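Local coordinates for protein nitrite oxidoreductase subunit C (Kuenenia stuttgartiensis, PDB 7B04) that binds a heme and calcium ions and probably carries electrons as a heme-containing subunit of the nitrite oxidoreductase complex, at residues Val113-Asn121 / Asn290-Arg298; Ala70-Leu81 / Val95-Ile103. All coordinates share one frame; numbering follows the deposited sequence.

Interaction 1: residues Val113-Asn121 / Asn290-Arg298; sequences VIWDDATDN and NMAVWNGDR. With CA (calcium ion), chain B; HEM (protoporphyrin IX containing Fe), chain D.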
loop_
_atom_site.group_PDB
_atom_site.type_symbol
_atom_site.label_atom_id
_atom_site.label_comp_id
_atom_site.label_asym_id
_atom_site.label_seq_id
_atom_site.Cartn_x
_atom_site.Cartn_y
_atom_site.Cartn_z
ATOM N N VAL C 113 -48.462 28.298 -7.818
ATOM C CA VAL C 113 -48.092 27.761 -9.122
ATOM C C VAL C 113 -48.318 26.252 -9.096
ATOM O O VAL C 113 -47.867 25.562 -8.169
ATOM C CB VAL C 113 -46.633 28.084 -9.479
ATOM C CG1 VAL C 113 -46.342 27.683 -10.906
ATOM C CG2 VAL C 113 -46.354 29.573 -9.258
ATOM N N ILE C 114 -48.994 25.740 -10.124
ATOM C CA ILE C 114 -49.339 24.328 -10.228
ATOM C C ILE C 114 -48.950 23.808 -11.606
ATOM O O ILE C 114 -49.312 24.404 -12.627
ATOM C CB ILE C 114 -50.843 24.101 -9.997
ATOM C CG1 ILE C 114 -51.216 24.367 -8.542
ATOM C CG2 ILE C 114 -51.244 22.703 -10.412
ATOM C CD1 ILE C 114 -52.707 24.344 -8.287
ATOM N N TRP C 115 -48.231 22.690 -11.629
ATOM C CA TRP C 115 -47.888 22.008 -12.866
ATOM C C TRP C 115 -47.882 20.513 -12.592
ATOM O O TRP C 115 -47.787 20.074 -11.443
ATOM C CB TRP C 115 -46.534 22.465 -13.415
ATOM C CG TRP C 115 -45.363 22.002 -12.604
ATOM C CD1 TRP C 115 -44.577 20.913 -12.845
ATOM C CD2 TRP C 115 -44.848 22.614 -11.416
ATOM N NE1 TRP C 115 -43.599 20.814 -11.884
ATOM C CE2 TRP C 115 -43.745 21.845 -10.995
ATOM C CE3 TRP C 115 -45.211 23.739 -10.670
ATOM C CZ2 TRP C 115 -43.000 22.167 -9.861
ATOM C CZ3 TRP C 115 -44.473 24.054 -9.545
ATOM C CH2 TRP C 115 -43.382 23.271 -9.150
ATOM N N ASP C 116 -47.979 19.731 -13.659
ATOM C CA ASP C 116 -48.050 18.280 -13.549
ATOM C C ASP C 116 -46.681 17.660 -13.752
ATOM O O ASP C 116 -45.996 17.943 -14.732
ATOM C CB ASP C 116 -49.022 17.676 -14.551
ATOM C CG ASP C 116 -50.345 18.408 -14.600
ATOM O OD1 ASP C 116 -51.067 18.363 -13.581
ATOM O OD2 ASP C 116 -50.686 18.993 -15.654
ATOM N N ASP C 117 -46.253 16.860 -12.799
ATOM C CA ASP C 117 -45.010 16.116 -12.971
ATOM C C ASP C 117 -45.072 14.799 -12.212
ATOM O O ASP C 117 -45.524 14.738 -11.071
ATOM C CB ASP C 117 -43.754 16.972 -12.690
ATOM C CG ASP C 117 -42.498 16.145 -12.346
ATOM O OD1 ASP C 117 -41.972 15.485 -13.274
ATOM O OD2 ASP C 117 -41.944 16.437 -11.214
ATOM N N ALA C 118 -44.715 13.731 -12.922
ATOM C CA ALA C 118 -44.900 12.353 -12.490
ATOM C C ALA C 118 -43.877 11.878 -11.469
ATOM O O ALA C 118 -44.041 10.781 -10.924
ATOM C CB ALA C 118 -44.852 11.430 -13.713
ATOM N N THR C 119 -42.858 12.677 -11.164
ATOM C CA THR C 119 -41.763 12.242 -10.311
ATOM C C THR C 119 -41.535 13.261 -9.206
ATOM O O THR C 119 -41.552 14.470 -9.451
ATOM C CB THR C 119 -40.468 12.024 -11.101
ATOM O OG1 THR C 119 -39.989 13.277 -11.596
ATOM C CG2 THR C 119 -40.698 11.076 -12.267
ATOM N N ASP C 120 -41.326 12.758 -7.992
ATOM C CA ASP C 120 -40.972 13.578 -6.837
ATOM C C ASP C 120 -39.458 13.524 -6.648
ATOM O O ASP C 120 -38.925 12.633 -5.986
ATOM C CB ASP C 120 -41.702 13.078 -5.594
ATOM C CG ASP C 120 -41.731 11.551 -5.510
ATOM O OD1 ASP C 120 -41.482 11.002 -4.414
ATOM O OD2 ASP C 120 -41.997 10.895 -6.541
ATOM N N ASN C 121 -38.760 14.498 -7.229
ATOM C CA ASN C 121 -37.316 14.639 -7.034
ATOM C C ASN C 121 -37.127 15.653 -5.913
ATOM O O ASN C 121 -37.265 16.861 -6.122
ATOM C CB ASN C 121 -36.619 15.077 -8.316
ATOM C CG ASN C 121 -36.895 14.147 -9.480
ATOM O OD1 ASN C 121 -37.475 14.565 -10.482
ATOM N ND2 ASN C 121 -36.467 12.891 -9.368
ATOM N N ASN C 290 -42.599 36.557 -15.047
ATOM C CA ASN C 290 -42.242 35.439 -15.905
ATOM C C ASN C 290 -42.018 34.211 -15.034
ATOM O O ASN C 290 -41.871 34.312 -13.814
ATOM C CB ASN C 290 -40.992 35.754 -16.739
ATOM C CG ASN C 290 -40.889 34.903 -17.986
ATOM O OD1 ASN C 290 -41.718 34.028 -18.222
ATOM N ND2 ASN C 290 -39.867 35.158 -18.797
ATOM N N MET C 291 -42.000 33.041 -15.673
ATOM C CA MET C 291 -42.062 31.780 -14.949
ATOM C C MET C 291 -41.119 30.763 -15.578
ATOM O O MET C 291 -40.776 30.847 -16.760
ATOM C CB MET C 291 -43.496 31.231 -14.935
ATOM C CG MET C 291 -43.721 30.046 -14.017
ATOM S SD MET C 291 -45.312 29.255 -14.307
ATOM C CE MET C 291 -46.419 30.536 -13.738
ATOM N N ALA C 292 -40.703 29.794 -14.763
ATOM C CA ALA C 292 -39.913 28.662 -15.227
ATOM C C ALA C 292 -40.103 27.507 -14.254
ATOM O O ALA C 292 -40.384 27.715 -13.071
ATOM C CB ALA C 292 -38.428 29.010 -15.356
ATOM N N VAL C 293 -39.947 26.290 -14.769
ATOM C CA VAL C 293 -40.127 25.067 -13.992
ATOM C C VAL C 293 -39.007 24.100 -14.356
ATOM O O VAL C 293 -38.556 24.063 -15.506
ATOM C CB VAL C 293 -41.516 24.437 -14.244
ATOM C CG1 VAL C 293 -41.636 23.079 -13.570
ATOM C CG2 VAL C 293 -42.623 25.363 -13.761
ATOM N N TRP C 294 -38.541 23.332 -13.374
ATOM C CA TRP C 294 -37.497 22.337 -13.575
ATOM C C TRP C 294 -38.004 20.963 -13.164
ATOM O O TRP C 294 -38.793 20.830 -12.225
ATOM C CB TRP C 294 -36.231 22.680 -12.785
ATOM C CG TRP C 294 -35.599 23.949 -13.228
ATOM C CD1 TRP C 294 -34.535 24.088 -14.068
ATOM C CD2 TRP C 294 -36.009 25.270 -12.872
ATOM N NE1 TRP C 294 -34.245 25.418 -14.243
ATOM C CE2 TRP C 294 -35.140 26.165 -13.523
ATOM C CE3 TRP C 294 -37.022 25.783 -12.059
ATOM C CZ2 TRP C 294 -35.257 27.543 -13.388
ATOM C CZ3 TRP C 294 -37.136 27.145 -11.927
ATOM C CH2 TRP C 294 -36.261 28.012 -12.591
ATOM N N ASN C 295 -37.537 19.938 -13.875
ATOM C CA ASN C 295 -37.846 18.549 -13.549
ATOM C C ASN C 295 -36.544 17.775 -13.406
ATOM O O ASN C 295 -35.875 17.489 -14.403
ATOM C CB ASN C 295 -38.746 17.912 -14.609
ATOM C CG ASN C 295 -39.261 16.544 -14.195
ATOM O OD1 ASN C 295 -39.187 16.165 -13.027
ATOM N ND2 ASN C 295 -39.785 15.795 -15.156
ATOM N N GLY C 296 -36.189 17.442 -12.162
ATOM C CA GLY C 296 -34.968 16.700 -11.901
ATOM C C GLY C 296 -34.912 15.351 -12.584
ATOM O O GLY C 296 -33.816 14.828 -12.815
ATOM N N ASP C 297 -36.069 14.773 -12.919
ATOM C CA ASP C 297 -36.074 13.478 -13.588
ATOM C C ASP C 297 -35.435 13.571 -14.968
ATOM O O ASP C 297 -34.760 12.633 -15.407
ATOM C CB ASP C 297 -37.502 12.939 -13.684
ATOM C CG ASP C 297 -37.546 11.478 -14.093
ATOM O OD1 ASP C 297 -37.213 10.614 -13.255
ATOM O OD2 ASP C 297 -37.917 11.192 -15.252
ATOM N N ARG C 298 -35.643 14.689 -15.669
ATOM C CA ARG C 298 -34.991 14.949 -16.947
ATOM C C ARG C 298 -33.725 15.798 -16.804
ATOM O O ARG C 298 -33.286 16.411 -17.785
ATOM C CB ARG C 298 -35.973 15.617 -17.917
ATOM C CG ARG C 298 -36.944 14.650 -18.584
ATOM C CD ARG C 298 -38.206 14.511 -17.761
ATOM N NE ARG C 298 -39.320 13.978 -18.536
ATOM C CZ ARG C 298 -39.753 12.727 -18.450
ATOM N NH1 ARG C 298 -39.163 11.879 -17.618
ATOM N NH2 ARG C 298 -40.777 12.323 -19.190
HETATM CA CA CA B . -39.902 15.452 -10.879
HETATM C CHA HEM D . -30.473 29.813 -14.348
HETATM C CHB HEM D . -30.665 30.710 -19.134
HETATM C CHC HEM D . -35.233 32.243 -18.495
HETATM C CHD HEM D . -34.989 31.510 -13.663
HETATM C C1A HEM D . -30.097 30.007 -15.665
HETATM C C2A HEM D . -28.745 29.957 -16.180
HETATM C C3A HEM D . -28.790 30.194 -17.502
HETATM C C4A HEM D . -30.173 30.423 -17.874
HETATM C CMA HEM D . -27.597 30.232 -18.483
HETATM C CAA HEM D . -27.502 29.639 -15.317
HETATM C CBA HEM D . -26.557 30.831 -15.251
HETATM C CGA HEM D . -26.916 31.685 -14.069
HETATM O O1A HEM D . -26.807 32.933 -14.176
HETATM O O2A HEM D . -27.324 31.109 -13.028
HETATM C C1B HEM D . -31.947 31.147 -19.404
HETATM C C2B HEM D . -32.544 31.338 -20.711
HETATM C C3B HEM D . -33.811 31.770 -20.537
HETATM C C4B HEM D . -34.056 31.849 -19.106
HETATM C CMB HEM D . -31.776 31.087 -22.027
HETATM C CAB HEM D . -34.900 32.118 -21.586
HETATM C CBB HEM D . -34.811 31.853 -22.895
HETATM C C1C HEM D . -35.575 32.121 -17.158
HETATM C C2C HEM D . -36.902 32.324 -16.602
HETATM C C3C HEM D . -36.842 32.117 -15.283
HETATM C C4C HEM D . -35.472 31.790 -14.933
HETATM C CMC HEM D . -38.170 32.696 -17.405
HETATM C CAC HEM D . -38.027 32.223 -14.295
HETATM C CBC HEM D . -37.949 32.970 -13.192
HETATM C C1D HEM D . -33.770 30.892 -13.443
HETATM C C2D HEM D . -33.345 30.210 -12.233
HETATM C C3D HEM D . -32.110 29.745 -12.425
HETATM C C4D HEM D . -31.690 30.111 -13.765
HETATM C CMD HEM D . -34.160 30.042 -10.934
HETATM C CAD HEM D . -31.284 28.960 -11.384
HETATM C CBD HEM D . -31.362 27.462 -11.651
HETATM C CGD HEM D . -30.740 26.710 -10.502
HETATM O O1D HEM D . -30.804 25.456 -10.500
HETATM O O2D HEM D . -30.189 27.359 -9.576
HETATM N NA HEM D . -30.930 30.300 -16.727
HETATM N NB HEM D . -32.898 31.467 -18.460
HETATM N NC HEM D . -34.721 31.799 -16.110
HETATM N ND HEM D . -32.730 30.807 -14.364
HETATM FE FE HEM D . -32.626 31.265 -16.478
#

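Interaction 2: residues Ala70-Leu81 / Val95-Ile103; sequences AFKNAEGVQVKL and VNSAEIKAI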
loop_
_atom_site.group_PDB
_atom_site.type_symbol
_atom_site.label_atom_id
_atom_site.label_comp_id
_atom_site.label_asym_id
_atom_site.label_seq_id
_atom_site.Cartn_x
_atom_site.Cartn_y
_atom_site.Cartn_z
ATOM N N ALA C 70 -58.318 30.145 0.252
ATOM C CA ALA C 70 -58.187 31.503 -0.266
ATOM C C ALA C 70 -58.050 31.517 -1.786
ATOM O O ALA C 70 -58.785 32.233 -2.478
ATOM C CB ALA C 70 -56.993 32.195 0.389
ATOM N N PHE C 71 -57.114 30.730 -2.328
ATOM C CA PHE C 71 -56.861 30.745 -3.767
ATOM C C PHE C 71 -58.041 30.227 -4.576
ATOM O O PHE C 71 -58.148 30.547 -5.765
ATOM C CB PHE C 71 -55.619 29.918 -4.100
ATOM C CG PHE C 71 -54.327 30.616 -3.796
ATOM C CD1 PHE C 71 -53.798 31.540 -4.681
ATOM C CD2 PHE C 71 -53.640 30.345 -2.625
ATOM C CE1 PHE C 71 -52.608 32.184 -4.402
ATOM C CE2 PHE C 71 -52.450 30.985 -2.342
ATOM C CZ PHE C 71 -51.933 31.905 -3.232
ATOM N N LYS C 72 -58.920 29.434 -3.961
ATOM C CA LYS C 72 -60.093 28.930 -4.667
ATOM C C LYS C 72 -60.988 30.067 -5.141
ATOM O O LYS C 72 -61.680 29.930 -6.156
ATOM C CB LYS C 72 -60.863 27.974 -3.757
ATOM C CG LYS C 72 -62.017 27.240 -4.412
ATOM C CD LYS C 72 -62.229 25.893 -3.736
ATOM C CE LYS C 72 -63.640 25.372 -3.946
ATOM N NZ LYS C 72 -64.366 25.241 -2.650
ATOM N N ASN C 73 -60.972 31.199 -4.438
ATOM C CA ASN C 73 -61.779 32.346 -4.821
ATOM C C ASN C 73 -61.071 33.268 -5.802
ATOM O O ASN C 73 -61.685 34.229 -6.279
ATOM C CB ASN C 73 -62.185 33.137 -3.573
ATOM C CG ASN C 73 -62.882 32.273 -2.543
ATOM O OD1 ASN C 73 -62.244 31.478 -1.853
ATOM N ND2 ASN C 73 -64.196 32.423 -2.432
ATOM N N ALA C 74 -59.801 33.013 -6.102
ATOM C CA ALA C 74 -59.077 33.789 -7.095
ATOM C C ALA C 74 -59.162 33.093 -8.450
ATOM O O ALA C 74 -59.476 31.905 -8.547
ATOM C CB ALA C 74 -57.618 33.978 -6.681
ATOM N N GLU C 75 -58.869 33.849 -9.503
ATOM C CA GLU C 75 -58.855 33.334 -10.865
ATOM C C GLU C 75 -57.436 33.399 -11.409
ATOM O O GLU C 75 -56.771 34.435 -11.304
ATOM C CB GLU C 75 -59.832 34.100 -11.761
ATOM C CG GLU C 75 -61.225 34.237 -11.154
ATOM C CD GLU C 75 -62.006 32.930 -11.164
ATOM O OE1 GLU C 75 -62.532 32.543 -10.098
ATOM O OE2 GLU C 75 -62.093 32.290 -12.233
ATOM N N GLY C 76 -56.976 32.290 -11.983
ATOM C CA GLY C 76 -55.593 32.163 -12.395
ATOM C C GLY C 76 -55.368 32.077 -13.889
ATOM O O GLY C 76 -56.271 31.717 -14.648
ATOM N N VAL C 77 -54.157 32.422 -14.320
ATOM C CA VAL C 77 -53.768 32.378 -15.725
ATOM C C VAL C 77 -53.058 31.060 -15.994
ATOM O O VAL C 77 -52.299 30.563 -15.152
ATOM C CB VAL C 77 -52.864 33.576 -16.079
ATOM C CG1 VAL C 77 -52.407 33.509 -17.531
ATOM C CG2 VAL C 77 -53.587 34.883 -15.806
ATOM N N GLN C 78 -53.303 30.495 -17.173
ATOM C CA GLN C 78 -52.662 29.260 -17.606
ATOM C C GLN C 78 -51.465 29.646 -18.465
ATOM O O GLN C 78 -51.629 30.107 -19.600
ATOM C CB GLN C 78 -53.643 28.385 -18.383
ATOM C CG GLN C 78 -53.156 26.973 -18.658
ATOM C CD GLN C 78 -53.188 26.095 -17.424
ATOM O OE1 GLN C 78 -52.305 25.261 -17.218
ATOM N NE2 GLN C 78 -54.207 26.278 -16.592
ATOM N N VAL C 79 -50.271 29.457 -17.927
ATOM C CA VAL C 79 -49.040 29.824 -18.614
ATOM C C VAL C 79 -48.568 28.651 -19.459
ATOM O O VAL C 79 -48.662 27.488 -19.050
ATOM C CB VAL C 79 -47.963 30.265 -17.606
ATOM C CG1 VAL C 79 -46.718 30.759 -18.327
ATOM C CG2 VAL C 79 -48.516 31.354 -16.697
ATOM N N LYS C 80 -48.035 28.966 -20.635
ATOM C CA LYS C 80 -47.512 27.979 -21.566
ATOM C C LYS C 80 -46.003 27.883 -21.392
ATOM O O LYS C 80 -45.316 28.902 -21.272
ATOM C CB LYS C 80 -47.867 28.356 -23.007
ATOM C CG LYS C 80 -47.411 27.362 -24.062
ATOM C CD LYS C 80 -46.193 27.881 -24.814
ATOM C CE LYS C 80 -45.830 26.977 -25.979
ATOM N NZ LYS C 80 -46.882 26.982 -27.033
ATOM N N LEU C 81 -45.492 26.656 -21.382
ATOM C CA LEU C 81 -44.087 26.398 -21.112
ATOM C C LEU C 81 -43.442 25.687 -22.293
ATOM O O LEU C 81 -44.090 24.920 -23.010
ATOM C CB LEU C 81 -43.919 25.551 -19.849
ATOM C CG LEU C 81 -44.323 26.227 -18.539
ATOM C CD1 LEU C 81 -43.859 25.410 -17.347
ATOM C CD2 LEU C 81 -43.762 27.637 -18.476
ATOM N N VAL C 95 -42.355 19.694 -18.982
ATOM C CA VAL C 95 -43.576 20.357 -18.542
ATOM C C VAL C 95 -43.977 21.378 -19.595
ATOM O O VAL C 95 -43.134 22.127 -20.101
ATOM C CB VAL C 95 -43.381 21.034 -17.169
ATOM C CG1 VAL C 95 -44.645 21.766 -16.743
ATOM C CG2 VAL C 95 -42.968 20.009 -16.124
ATOM N N ASN C 96 -45.270 21.408 -19.922
ATOM C CA ASN C 96 -45.778 22.246 -20.999
ATOM C C ASN C 96 -46.640 23.407 -20.531
ATOM O O ASN C 96 -46.703 24.424 -21.222
ATOM C CB ASN C 96 -46.604 21.400 -21.980
ATOM C CG ASN C 96 -45.789 20.309 -22.644
ATOM O OD1 ASN C 96 -44.656 20.534 -23.070
ATOM N ND2 ASN C 96 -46.366 19.115 -22.737
ATOM N N SER C 97 -47.309 23.282 -19.388
ATOM C CA SER C 97 -48.210 24.318 -18.904
ATOM C C SER C 97 -48.116 24.411 -17.388
ATOM O O SER C 97 -47.717 23.461 -16.709
ATOM C CB SER C 97 -49.659 24.054 -19.336
ATOM O OG SER C 97 -50.174 22.887 -18.721
ATOM N N ALA C 98 -48.487 25.576 -16.862
ATOM C CA ALA C 98 -48.552 25.777 -15.423
ATOM C C ALA C 98 -49.631 26.801 -15.099
ATOM O O ALA C 98 -49.733 27.839 -15.757
ATOM C CB ALA C 98 -47.201 26.232 -14.858
ATOM N N GLU C 99 -50.432 26.492 -14.083
ATOM C CA GLU C 99 -51.440 27.403 -13.557
ATOM C C GLU C 99 -50.826 28.302 -12.490
ATOM O O GLU C 99 -50.076 27.835 -11.630
ATOM C CB GLU C 99 -52.607 26.604 -12.970
ATOM C CG GLU C 99 -53.813 27.419 -12.539
ATOM C CD GLU C 99 -54.343 26.986 -11.182
ATOM O OE1 GLU C 99 -55.554 26.698 -11.080
ATOM O OE2 GLU C 99 -53.549 26.934 -10.218
ATOM N N ILE C 100 -51.135 29.598 -12.554
ATOM C CA ILE C 100 -50.634 30.565 -11.580
ATOM C C ILE C 100 -51.790 31.410 -11.060
ATOM O O ILE C 100 -52.552 31.985 -11.844
ATOM C CB ILE C 100 -49.516 31.456 -12.162
ATOM C CG1 ILE C 100 -49.001 32.420 -11.089
ATOM C CG2 ILE C 100 -49.979 32.202 -13.407
ATOM C CD1 ILE C 100 -47.679 33.069 -11.426
ATOM N N LYS C 101 -51.930 31.464 -9.737
ATOM C CA LYS C 101 -52.885 32.327 -9.063
ATOM C C LYS C 101 -52.151 33.226 -8.076
ATOM O O LYS C 101 -51.016 32.946 -7.680
ATOM C CB LYS C 101 -53.956 31.516 -8.319
ATOM C CG LYS C 101 -54.918 30.761 -9.215
ATOM C CD LYS C 101 -55.996 30.074 -8.393
ATOM C CE LYS C 101 -56.971 29.317 -9.275
ATOM N NZ LYS C 101 -58.024 28.636 -8.475
ATOM N N ALA C 102 -52.807 34.314 -7.675
ATOM C CA ALA C 102 -52.175 35.265 -6.772
ATOM C C ALA C 102 -53.232 36.027 -5.984
ATOM O O ALA C 102 -54.285 36.388 -6.518
ATOM C CB ALA C 102 -51.275 36.247 -7.527
ATOM N N ILE C 103 -52.919 36.278 -4.710
ATOM C CA ILE C 103 -53.797 36.949 -3.758
ATOM C C ILE C 103 -52.909 37.794 -2.854
ATOM O O ILE C 103 -51.714 37.529 -2.707
ATOM C CB ILE C 103 -54.628 35.952 -2.924
ATOM C CG1 ILE C 103 -53.695 34.985 -2.194
ATOM C CG2 ILE C 103 -55.603 35.183 -3.804
ATOM C CD1 ILE C 103 -54.410 33.943 -1.379
HETATM O O HOH W 1 -51.377 23.094 -15.767
#

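Interaction 1: residues Val113-Asn121 / Asn290-Arg298
V113-N121 and N290-R298 run in the same sense and converge, the CA-CA separation falling from 9.3 Å at V113 and M291 to 5.8 Å at N121 and G296. At the wide end the strands are bridged by side chains: those of V113 and M291 pass alongside one another from opposite directions, with V113 CG1 3.9 Å from M291 SD. Next, V293 CG1 lies over one face of the W115 indole, 3.5 Å from the centroid of its five-membered ring and 15° off the ring normal, a CH-pi contact. A chi1 of 71° tucks W115 CG over its own backbone, on the side of both N and C, and lays the indole toward V293; the W263 ring also meets this indole.

At the narrow end calcium replaces apolar packing. D117 OD2, T119 OG1, T119 O, N121 OD1 and N295 OD1 all bind the ion at 2.3 to 2.6 Å, T119 chelating through both side chain and backbone. The D117 carboxylate and the N295 amide meet with their planes 76° apart, each giving one oxygen to the metal. D132 completes the shell with both carboxylate oxygens, and D132 OD2 also accepts a hydrogen bond from G296 N. Two carboxylates close to the ion probably offset its charge.

W294, whose CB points the other way, brings CH2 to 3.4 Å from the heme methyl CMD, while A292 CB meets the heme vinyl carbon CAC. M291 and V293 thus face the V113-W115 strand, A292 and W294 face the heme, and the calcium ligand N295 follows in the loop. Strands packed across an apolar interior fit the DOMON-type beta-sandwich of the ethylbenzene dehydrogenase family, here with a seven-oxygen calcium site tying two strand-end loops together at the end of a strand whose other side lines the heme pocket.

Interaction 2: residues Ala70-Leu81 / Val95-Ile103
K101 reaches back across F71 and the turn that follows it, while V77 and V79 form antiparallel hydrogen-bonded pairs with I100 and A98, each with two backbone bonds. Along the lysine, CB lies 3.6 Å from F71 CD1; CG packs on the backbone of G76, 3.5 Å from its CA; CD passes F71 O at 3.4 Å; CE is 3.7 Å from A74 O; and NZ gives F71 O a weak hydrogen bond of 3.3 Å. With chi2 to chi4 close to 180°, the extended chain carries the ammonium to the carbonyls of the F71-A74 type I turn. On the F71 ring, I103 CD1 sits over one face, 3.7 Å from the centroid and 11° off the normal, and it also touches A70 CB. A serine in place of F71 would probably leave I103 CD1 without its aromatic platform and open a gap beside K101 CB. A water bonds to both Q78 OE1 and S97 OG, whereas L81 CD1 packs on V95 CG1. The chemistry is divided: backbone bonds set the strand register, the apolar I103-F71 contact joins helix 64-71 to strand 97-104, and the lysine adds a weak polar tie.

The centres of the two interactions lie 14 Å apart, and they are in series along the chain: interaction 2 closes at I103 before interaction 1 opens at V113. Strands 97-104 and 108-116 follow each other and pair antiparallel, so the two contacts share a sheet; I114 O is 2.8 Å from E99 N, a probable hydrogen bond. A second junction comes from strand 286-294, where M291 SD packs 3.6 Å from A98 CB and M291 CE meets I100 CB. M291 thus touches both V113 and strand 97-104, linking that strand of interaction 2, through the apolar interior, with the strand that leads to the calcium loop and lines the heme pocket.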